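Local coordinates for putative sulfatase yidJ (Bacteroides fragilis, PDB 2QZU), which probably hydrolyses sulfate esters as a calcium-dependent arylsulfatase, at residues Met127-Asp136 / Arg162-Gly173. Residues are numbered along the deposited sequence; the frame is centred on the assembly and turned at random.
Sequences MGYIGKWHLD and RRHGFDHWIAYG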
HETATM    1  N   MSE A 127     -35.040  -6.021   9.681  1.00  7.55           N
HETATM    2  CA  MSE A 127     -33.860  -5.167   9.478  1.00  9.09           C
HETATM    3  C   MSE A 127     -32.536  -5.877   9.183  1.00  7.25           C
HETATM    4  O   MSE A 127     -32.211  -6.886   9.803  1.00 10.21           O
HETATM    5  CB  MSE A 127     -33.656  -4.286  10.714  1.00 10.61           C
HETATM    6  CG  MSE A 127     -34.897  -3.551  11.192  1.00  9.90           C
HETATM    7 SE   MSE A 127     -35.503  -2.207   9.958  1.00 21.37          SE
HETATM    8  CE  MSE A 127     -33.999  -0.987  10.056  1.00 10.95           C
ATOM      9  N   GLY A 128     -31.761  -5.311   8.261  1.00  7.45           N
ATOM     10  CA  GLY A 128     -30.469  -5.889   7.918  1.00  5.03           C
ATOM     11  C   GLY A 128     -29.422  -4.845   7.549  1.00  8.62           C
ATOM     12  O   GLY A 128     -29.738  -3.830   6.931  1.00  5.39           O
ATOM     13  N   TYR A 129     -28.173  -5.090   7.934  1.00  6.42           N
ATOM     14  CA  TYR A 129     -27.079  -4.176   7.627  1.00  5.43           C
ATOM     15  C   TYR A 129     -25.870  -4.994   7.184  1.00  3.46           C
ATOM     16  O   TYR A 129     -25.417  -5.883   7.900  1.00  4.39           O
ATOM     17  CB  TYR A 129     -26.704  -3.341   8.859  1.00  3.20           C
ATOM     18  CG  TYR A 129     -25.805  -2.154   8.542  1.00  4.73           C
ATOM     19  CD1 TYR A 129     -26.323  -0.857   8.491  1.00  2.92           C
ATOM     20  CD2 TYR A 129     -24.451  -2.330   8.259  1.00  2.07           C
ATOM     21  CE1 TYR A 129     -25.518   0.233   8.166  1.00  5.04           C
ATOM     22  CE2 TYR A 129     -23.630  -1.239   7.929  1.00  2.07           C
ATOM     23  CZ  TYR A 129     -24.176   0.036   7.884  1.00  2.99           C
ATOM     24  OH  TYR A 129     -23.394   1.118   7.547  1.00  7.76           O
ATOM     25  N   ILE A 130     -25.356  -4.695   5.996  1.00  6.97           N
ATOM     26  CA  ILE A 130     -24.202  -5.410   5.464  1.00  4.59           C
ATOM     27  C   ILE A 130     -23.135  -4.398   5.057  1.00  4.66           C
ATOM     28  O   ILE A 130     -23.421  -3.465   4.311  1.00  4.95           O
ATOM     29  CB  ILE A 130     -24.595  -6.236   4.209  1.00  4.36           C
ATOM     30  CG1 ILE A 130     -25.715  -7.220   4.551  1.00  9.12           C
ATOM     31  CG2 ILE A 130     -23.381  -6.977   3.666  1.00  9.77           C
ATOM     32  CD1 ILE A 130     -26.315  -7.898   3.333  1.00  5.92           C
ATOM     33  N   GLY A 131     -21.913  -4.568   5.554  1.00  4.58           N
ATOM     34  CA  GLY A 131     -20.856  -3.650   5.164  1.00  3.52           C
ATOM     35  C   GLY A 131     -20.227  -2.817   6.257  1.00  2.07           C
ATOM     36  O   GLY A 131     -20.240  -3.188   7.432  1.00  6.81           O
ATOM     37  N   LYS A 132     -19.679  -1.676   5.852  1.00  4.61           N
ATOM     38  CA  LYS A 132     -18.995  -0.746   6.744  1.00  5.02           C
ATOM     39  C   LYS A 132     -19.956   0.070   7.605  1.00  5.17           C
ATOM     40  O   LYS A 132     -20.886   0.692   7.094  1.00  6.72           O
ATOM     41  CB  LYS A 132     -18.120   0.189   5.904  1.00  6.88           C
ATOM     42  CG  LYS A 132     -17.363   1.238   6.689  1.00  9.37           C
ATOM     43  CD  LYS A 132     -16.543   2.106   5.749  1.00  7.91           C
ATOM     44  CE  LYS A 132     -15.887   3.250   6.502  1.00  8.70           C
ATOM     45  NZ  LYS A 132     -15.152   4.158   5.579  1.00  7.27           N
ATOM     46  N   TRP A 133     -19.709   0.065   8.913  1.00  4.02           N
ATOM     47  CA  TRP A 133     -20.530   0.787   9.893  1.00  3.76           C
ATOM     48  C   TRP A 133     -19.796   2.057  10.339  1.00  2.19           C
ATOM     49  O   TRP A 133     -20.333   3.166  10.276  1.00  7.90           O
ATOM     50  CB  TRP A 133     -20.781  -0.140  11.092  1.00  5.01           C
ATOM     51  CG  TRP A 133     -21.554   0.440  12.241  1.00  6.48           C
ATOM     52  CD1 TRP A 133     -21.135   0.543  13.539  1.00  2.07           C
ATOM     53  CD2 TRP A 133     -22.905   0.920  12.217  1.00  5.35           C
ATOM     54  NE1 TRP A 133     -22.144   1.051  14.325  1.00  2.28           N
ATOM     55  CE2 TRP A 133     -23.243   1.291  13.539  1.00  4.91           C
ATOM     56  CE3 TRP A 133     -23.866   1.069  11.207  1.00  4.29           C
ATOM     57  CZ2 TRP A 133     -24.502   1.803  13.880  1.00  7.73           C
ATOM     58  CZ3 TRP A 133     -25.125   1.580  11.545  1.00  9.66           C
ATOM     59  CH2 TRP A 133     -25.427   1.940  12.873  1.00  6.10           C
ATOM     60  N   HIS A 134     -18.557   1.868  10.791  1.00  3.48           N
ATOM     61  CA  HIS A 134     -17.667   2.935  11.248  1.00  3.81           C
ATOM     62  C   HIS A 134     -18.299   3.957  12.198  1.00  5.27           C
ATOM     63  O   HIS A 134     -18.126   5.160  12.019  1.00  5.97           O
ATOM     64  CB  HIS A 134     -17.063   3.677  10.047  1.00  9.02           C
ATOM     65  CG  HIS A 134     -15.767   4.364  10.355  1.00  6.19           C
ATOM     66  ND1 HIS A 134     -15.181   5.271   9.493  1.00 10.33           N
ATOM     67  CD2 HIS A 134     -14.936   4.272  11.418  1.00  6.98           C
ATOM     68  CE1 HIS A 134     -14.049   5.702  10.016  1.00  8.04           C
ATOM     69  NE2 HIS A 134     -13.874   5.111  11.186  1.00  6.55           N
ATOM     70  N   LEU A 135     -19.028   3.478  13.203  1.00  2.07           N
ATOM     71  CA  LEU A 135     -19.652   4.381  14.162  1.00  3.11           C
ATOM     72  C   LEU A 135     -19.382   3.987  15.617  1.00  6.39           C
ATOM     73  O   LEU A 135     -20.034   4.489  16.535  1.00  6.91           O
ATOM     74  CB  LEU A 135     -21.162   4.466  13.900  1.00  5.50           C
ATOM     75  CG  LEU A 135     -21.547   5.371  12.722  1.00  3.16           C
ATOM     76  CD1 LEU A 135     -23.009   5.147  12.357  1.00  6.64           C
ATOM     77  CD2 LEU A 135     -21.292   6.835  13.095  1.00  4.83           C
ATOM     78  N   ASP A 136     -18.413   3.097  15.822  1.00  5.69           N
ATOM     79  CA  ASP A 136     -18.042   2.656  17.171  1.00  2.49           C
ATOM     80  C   ASP A 136     -16.589   3.022  17.495  1.00  5.13           C
ATOM     81  O   ASP A 136     -15.697   2.853  16.665  1.00  9.09           O
ATOM     82  CB  ASP A 136     -18.218   1.140  17.312  1.00  6.07           C
ATOM     83  CG  ASP A 136     -19.655   0.696  17.117  1.00  8.37           C
ATOM     84  OD1 ASP A 136     -20.552   1.244  17.791  1.00  9.70           O
ATOM     85  OD2 ASP A 136     -19.887  -0.205  16.288  1.00  8.92           O
ATOM     86  N   ARG A 162     -25.760  -2.060  20.379  1.00  6.26           N
ATOM     87  CA  ARG A 162     -25.365  -0.823  19.701  1.00  6.75           C
ATOM     88  C   ARG A 162     -25.684  -0.877  18.203  1.00  7.60           C
ATOM     89  O   ARG A 162     -25.203  -0.049  17.430  1.00  7.80           O
ATOM     90  CB  ARG A 162     -23.868  -0.547  19.900  1.00  8.32           C
ATOM     91  CG  ARG A 162     -23.508   0.012  21.283  1.00 10.51           C
ATOM     92  CD  ARG A 162     -22.007   0.267  21.424  1.00  6.54           C
ATOM     93  NE  ARG A 162     -21.497   1.198  20.419  1.00 11.80           N
ATOM     94  CZ  ARG A 162     -21.643   2.518  20.474  1.00 17.74           C
ATOM     95  NH1 ARG A 162     -22.281   3.075  21.497  1.00 20.43           N
ATOM     96  NH2 ARG A 162     -21.167   3.281  19.495  1.00 11.57           N
ATOM     97  N   ARG A 163     -26.509  -1.838  17.796  1.00  7.45           N
ATOM     98  CA  ARG A 163     -26.854  -1.979  16.383  1.00  2.69           C
ATOM     99  C   ARG A 163     -28.123  -1.248  15.952  1.00  2.90           C
ATOM    100  O   ARG A 163     -28.517  -1.311  14.792  1.00  4.96           O
ATOM    101  CB  ARG A 163     -26.954  -3.464  16.018  1.00  6.95           C
ATOM    102  CG  ARG A 163     -25.619  -4.165  16.115  1.00  6.53           C
ATOM    103  CD  ARG A 163     -25.696  -5.654  15.828  1.00  4.73           C
ATOM    104  NE  ARG A 163     -24.417  -6.280  16.142  1.00  7.35           N
ATOM    105  CZ  ARG A 163     -24.191  -7.590  16.132  1.00 12.54           C
ATOM    106  NH1 ARG A 163     -25.161  -8.439  15.814  1.00  4.51           N
ATOM    107  NH2 ARG A 163     -22.997  -8.051  16.467  1.00  3.86           N
ATOM    108  N   HIS A 164     -28.753  -0.558  16.895  1.00  3.83           N
ATOM    109  CA  HIS A 164     -29.951   0.218  16.620  1.00  5.08           C
ATOM    110  C   HIS A 164     -31.031  -0.461  15.773  1.00  6.76           C
ATOM    111  O   HIS A 164     -31.558   0.126  14.827  1.00  7.72           O
ATOM    112  CB  HIS A 164     -29.530   1.551  15.994  1.00  6.35           C
ATOM    113  CG  HIS A 164     -28.750   2.416  16.932  1.00  9.37           C
ATOM    114  ND1 HIS A 164     -29.350   3.297  17.805  1.00  9.07           N
ATOM    115  CD2 HIS A 164     -27.424   2.458  17.210  1.00  8.04           C
ATOM    116  CE1 HIS A 164     -28.431   3.841  18.583  1.00  7.80           C
ATOM    117  NE2 HIS A 164     -27.253   3.349  18.241  1.00  7.36           N
ATOM    118  N   GLY A 165     -31.360  -1.702  16.118  1.00  5.28           N
ATOM    119  CA  GLY A 165     -32.410  -2.401  15.401  1.00  9.59           C
ATOM    120  C   GLY A 165     -32.023  -3.299  14.243  1.00  7.48           C
ATOM    121  O   GLY A 165     -32.852  -4.073  13.769  1.00 11.68           O
ATOM    122  N   PHE A 166     -30.783  -3.206  13.779  1.00  8.55           N
ATOM    123  CA  PHE A 166     -30.341  -4.041  12.667  1.00 10.56           C
ATOM    124  C   PHE A 166     -30.090  -5.460  13.166  1.00 12.26           C
ATOM    125  O   PHE A 166     -28.982  -5.788  13.592  1.00 16.80           O
ATOM    126  CB  PHE A 166     -29.070  -3.454  12.042  1.00  7.88           C
ATOM    127  CG  PHE A 166     -29.311  -2.214  11.217  1.00 10.74           C
ATOM    128  CD1 PHE A 166     -30.031  -2.284  10.026  1.00 11.59           C
ATOM    129  CD2 PHE A 166     -28.812  -0.979  11.625  1.00  5.76           C
ATOM    130  CE1 PHE A 166     -30.247  -1.140   9.248  1.00  6.15           C
ATOM    131  CE2 PHE A 166     -29.021   0.169  10.857  1.00 13.36           C
ATOM    132  CZ  PHE A 166     -29.742   0.086   9.665  1.00  5.45           C
ATOM    133  N   ASP A 167     -31.126  -6.294  13.100  1.00 10.81           N
ATOM    134  CA  ASP A 167     -31.050  -7.677  13.561  1.00 15.41           C
ATOM    135  C   ASP A 167     -30.146  -8.575  12.723  1.00 14.77           C
ATOM    136  O   ASP A 167     -29.395  -9.381  13.272  1.00 21.16           O
ATOM    137  CB  ASP A 167     -32.457  -8.275  13.659  1.00 12.01           C
ATOM    138  CG  ASP A 167     -33.300  -7.598  14.729  1.00 27.60           C
ATOM    139  OD1 ASP A 167     -32.777  -7.374  15.840  1.00 34.37           O
ATOM    140  OD2 ASP A 167     -34.482  -7.296  14.465  1.00 37.24           O
ATOM    141  N   HIS A 168     -30.228  -8.457  11.401  1.00 10.84           N
ATOM    142  CA  HIS A 168     -29.363  -9.241  10.522  1.00  9.27           C
ATOM    143  C   HIS A 168     -28.112  -8.382  10.379  1.00  5.78           C
ATOM    144  O   HIS A 168     -28.181  -7.253   9.891  1.00  8.53           O
ATOM    145  CB  HIS A 168     -30.014  -9.454   9.158  1.00 12.47           C
ATOM    146  CG  HIS A 168     -29.183 -10.265   8.217  1.00  8.23           C
ATOM    147  ND1 HIS A 168     -28.893 -11.595   8.436  1.00 12.60           N
ATOM    148  CD2 HIS A 168     -28.562  -9.932   7.060  1.00 12.39           C
ATOM    149  CE1 HIS A 168     -28.135 -12.045   7.454  1.00 22.76           C
ATOM    150  NE2 HIS A 168     -27.919 -11.056   6.606  1.00 13.54           N
ATOM    151  N   TRP A 169     -26.972  -8.926  10.794  1.00  9.47           N
ATOM    152  CA  TRP A 169     -25.727  -8.172  10.798  1.00  7.66           C
ATOM    153  C   TRP A 169     -24.527  -8.907  10.205  1.00  7.54           C
ATOM    154  O   TRP A 169     -24.148  -9.973  10.678  1.00 11.43           O
ATOM    155  CB  TRP A 169     -25.437  -7.782  12.255  1.00  5.32           C
ATOM    156  CG  TRP A 169     -24.342  -6.781  12.499  1.00  5.08           C
ATOM    157  CD1 TRP A 169     -23.045  -7.045  12.846  1.00  5.85           C
ATOM    158  CD2 TRP A 169     -24.474  -5.356  12.496  1.00  4.72           C
ATOM    159  NE1 TRP A 169     -22.366  -5.867  13.072  1.00  3.31           N
ATOM    160  CE2 TRP A 169     -23.221  -4.815  12.860  1.00  5.40           C
ATOM    161  CE3 TRP A 169     -25.533  -4.478  12.224  1.00  3.73           C
ATOM    162  CZ2 TRP A 169     -22.995  -3.438  12.959  1.00  8.51           C
ATOM    163  CZ3 TRP A 169     -25.310  -3.108  12.323  1.00  6.03           C
ATOM    164  CH2 TRP A 169     -24.050  -2.602  12.688  1.00  3.91           C
ATOM    165  N   ILE A 170     -23.953  -8.327   9.157  1.00  7.09           N
ATOM    166  CA  ILE A 170     -22.758  -8.861   8.505  1.00  7.39           C
ATOM    167  C   ILE A 170     -21.982  -7.587   8.215  1.00  6.15           C
ATOM    168  O   ILE A 170     -22.040  -7.044   7.110  1.00  5.93           O
ATOM    169  CB  ILE A 170     -23.088  -9.577   7.186  1.00  7.26           C
ATOM    170  CG1 ILE A 170     -24.053 -10.734   7.457  1.00 15.37           C
ATOM    171  CG2 ILE A 170     -21.806 -10.100   6.549  1.00  9.65           C
ATOM    172  CD1 ILE A 170     -24.590 -11.397   6.209  1.00 14.59           C
ATOM    173  N   ALA A 171     -21.253  -7.115   9.217  1.00  4.32           N
ATOM    174  CA  ALA A 171     -20.550  -5.857   9.083  1.00  4.50           C
ATOM    175  C   ALA A 171     -19.247  -5.755   9.855  1.00  2.51           C
ATOM    176  O   ALA A 171     -18.829  -6.692  10.541  1.00  5.22           O
ATOM    177  CB  ALA A 171     -21.482  -4.738   9.517  1.00  6.56           C
ATOM    178  N   TYR A 172     -18.616  -4.593   9.725  1.00  4.87           N
ATOM    179  CA  TYR A 172     -17.363  -4.299  10.405  1.00  2.65           C
ATOM    180  C   TYR A 172     -17.283  -2.796  10.691  1.00  6.98           C
ATOM    181  O   TYR A 172     -18.163  -2.034  10.278  1.00  4.30           O
ATOM    182  CB  TYR A 172     -16.178  -4.740   9.539  1.00  5.62           C
ATOM    183  CG  TYR A 172     -16.137  -4.100   8.169  1.00  2.07           C
ATOM    184  CD1 TYR A 172     -16.916  -4.591   7.116  1.00  6.62           C
ATOM    185  CD2 TYR A 172     -15.326  -2.989   7.925  1.00  7.65           C
ATOM    186  CE1 TYR A 172     -16.883  -3.986   5.854  1.00  4.50           C
ATOM    187  CE2 TYR A 172     -15.286  -2.384   6.674  1.00  6.68           C
ATOM    188  CZ  TYR A 172     -16.066  -2.887   5.643  1.00  6.95           C
ATOM    189  OH  TYR A 172     -16.018  -2.294   4.402  1.00  8.99           O
ATOM    190  N   GLY A 173     -16.247  -2.377  11.420  1.00  4.18           N
ATOM    191  CA  GLY A 173     -16.071  -0.964  11.730  1.00  4.19           C
ATOM    192  C   GLY A 173     -15.538  -0.288  10.483  1.00  7.87           C
ATOM    193  O   GLY A 173     -16.260   0.430   9.795  1.00  5.19           O
TER
HETATM  194  O   HOH W   1     -35.178  -7.308  12.007  1.00 18.55           O
HETATM  195  O   HOH W   2     -23.124   1.800  17.069  1.00 11.96           O
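Trp169 CH2 lies over one face of the Trp133 indole, 3.7 Å from Trp133 CD2, in an edge-to-face pair with planes at 74°; Leu135 CD1 lies over the opposite face, and Asp136 CG and a water are at the edge. Tyr129 is likewise turned edge-on to Phe166 (planes at 71°), its CD1 over the centre of the phenyl ring; against Trp169 it is only a slid, near-parallel neighbour, and Trp133 CE3 covers one of its faces. These four rings form an aromatic cluster on one side of the parallel strand pair 127-130 and 168-172, the latter the outermost strand of the mixed sheet in this alkaline-phosphatase-like sulfatase fold. Strand 222-228 continues the sheet beyond 127-130, and helix 200-213 covers Ile130 and Ile170 on the other side. Parallel register follows from successive bonds, among them Tyr129 N to His168 O (2.9 Å) and Ile170 N to Tyr129 O (3.1 Å). With CG anti to the carbonyl carbon (chi1 -74°), the Phe166 ring reaches Tyr129 CB, 3.7 Å from Phe166 CD1. Farther along, Trp133 N hydrogen-bonds Tyr172 O at 2.9 Å; His134 ND1 hydrogen-bonds Ser76, the predicted formylglycine site, unmodified here, and Lys132 NZ salt-bridges Asp36. Arg162 grips Asp136 side-on, NE and NH2 both meeting OD1, at 2.8 and 2.7 Å. The water accepts from Trp133 NE1 at 3.0 Å and donates to Asp136 OD1 and Arg162 O.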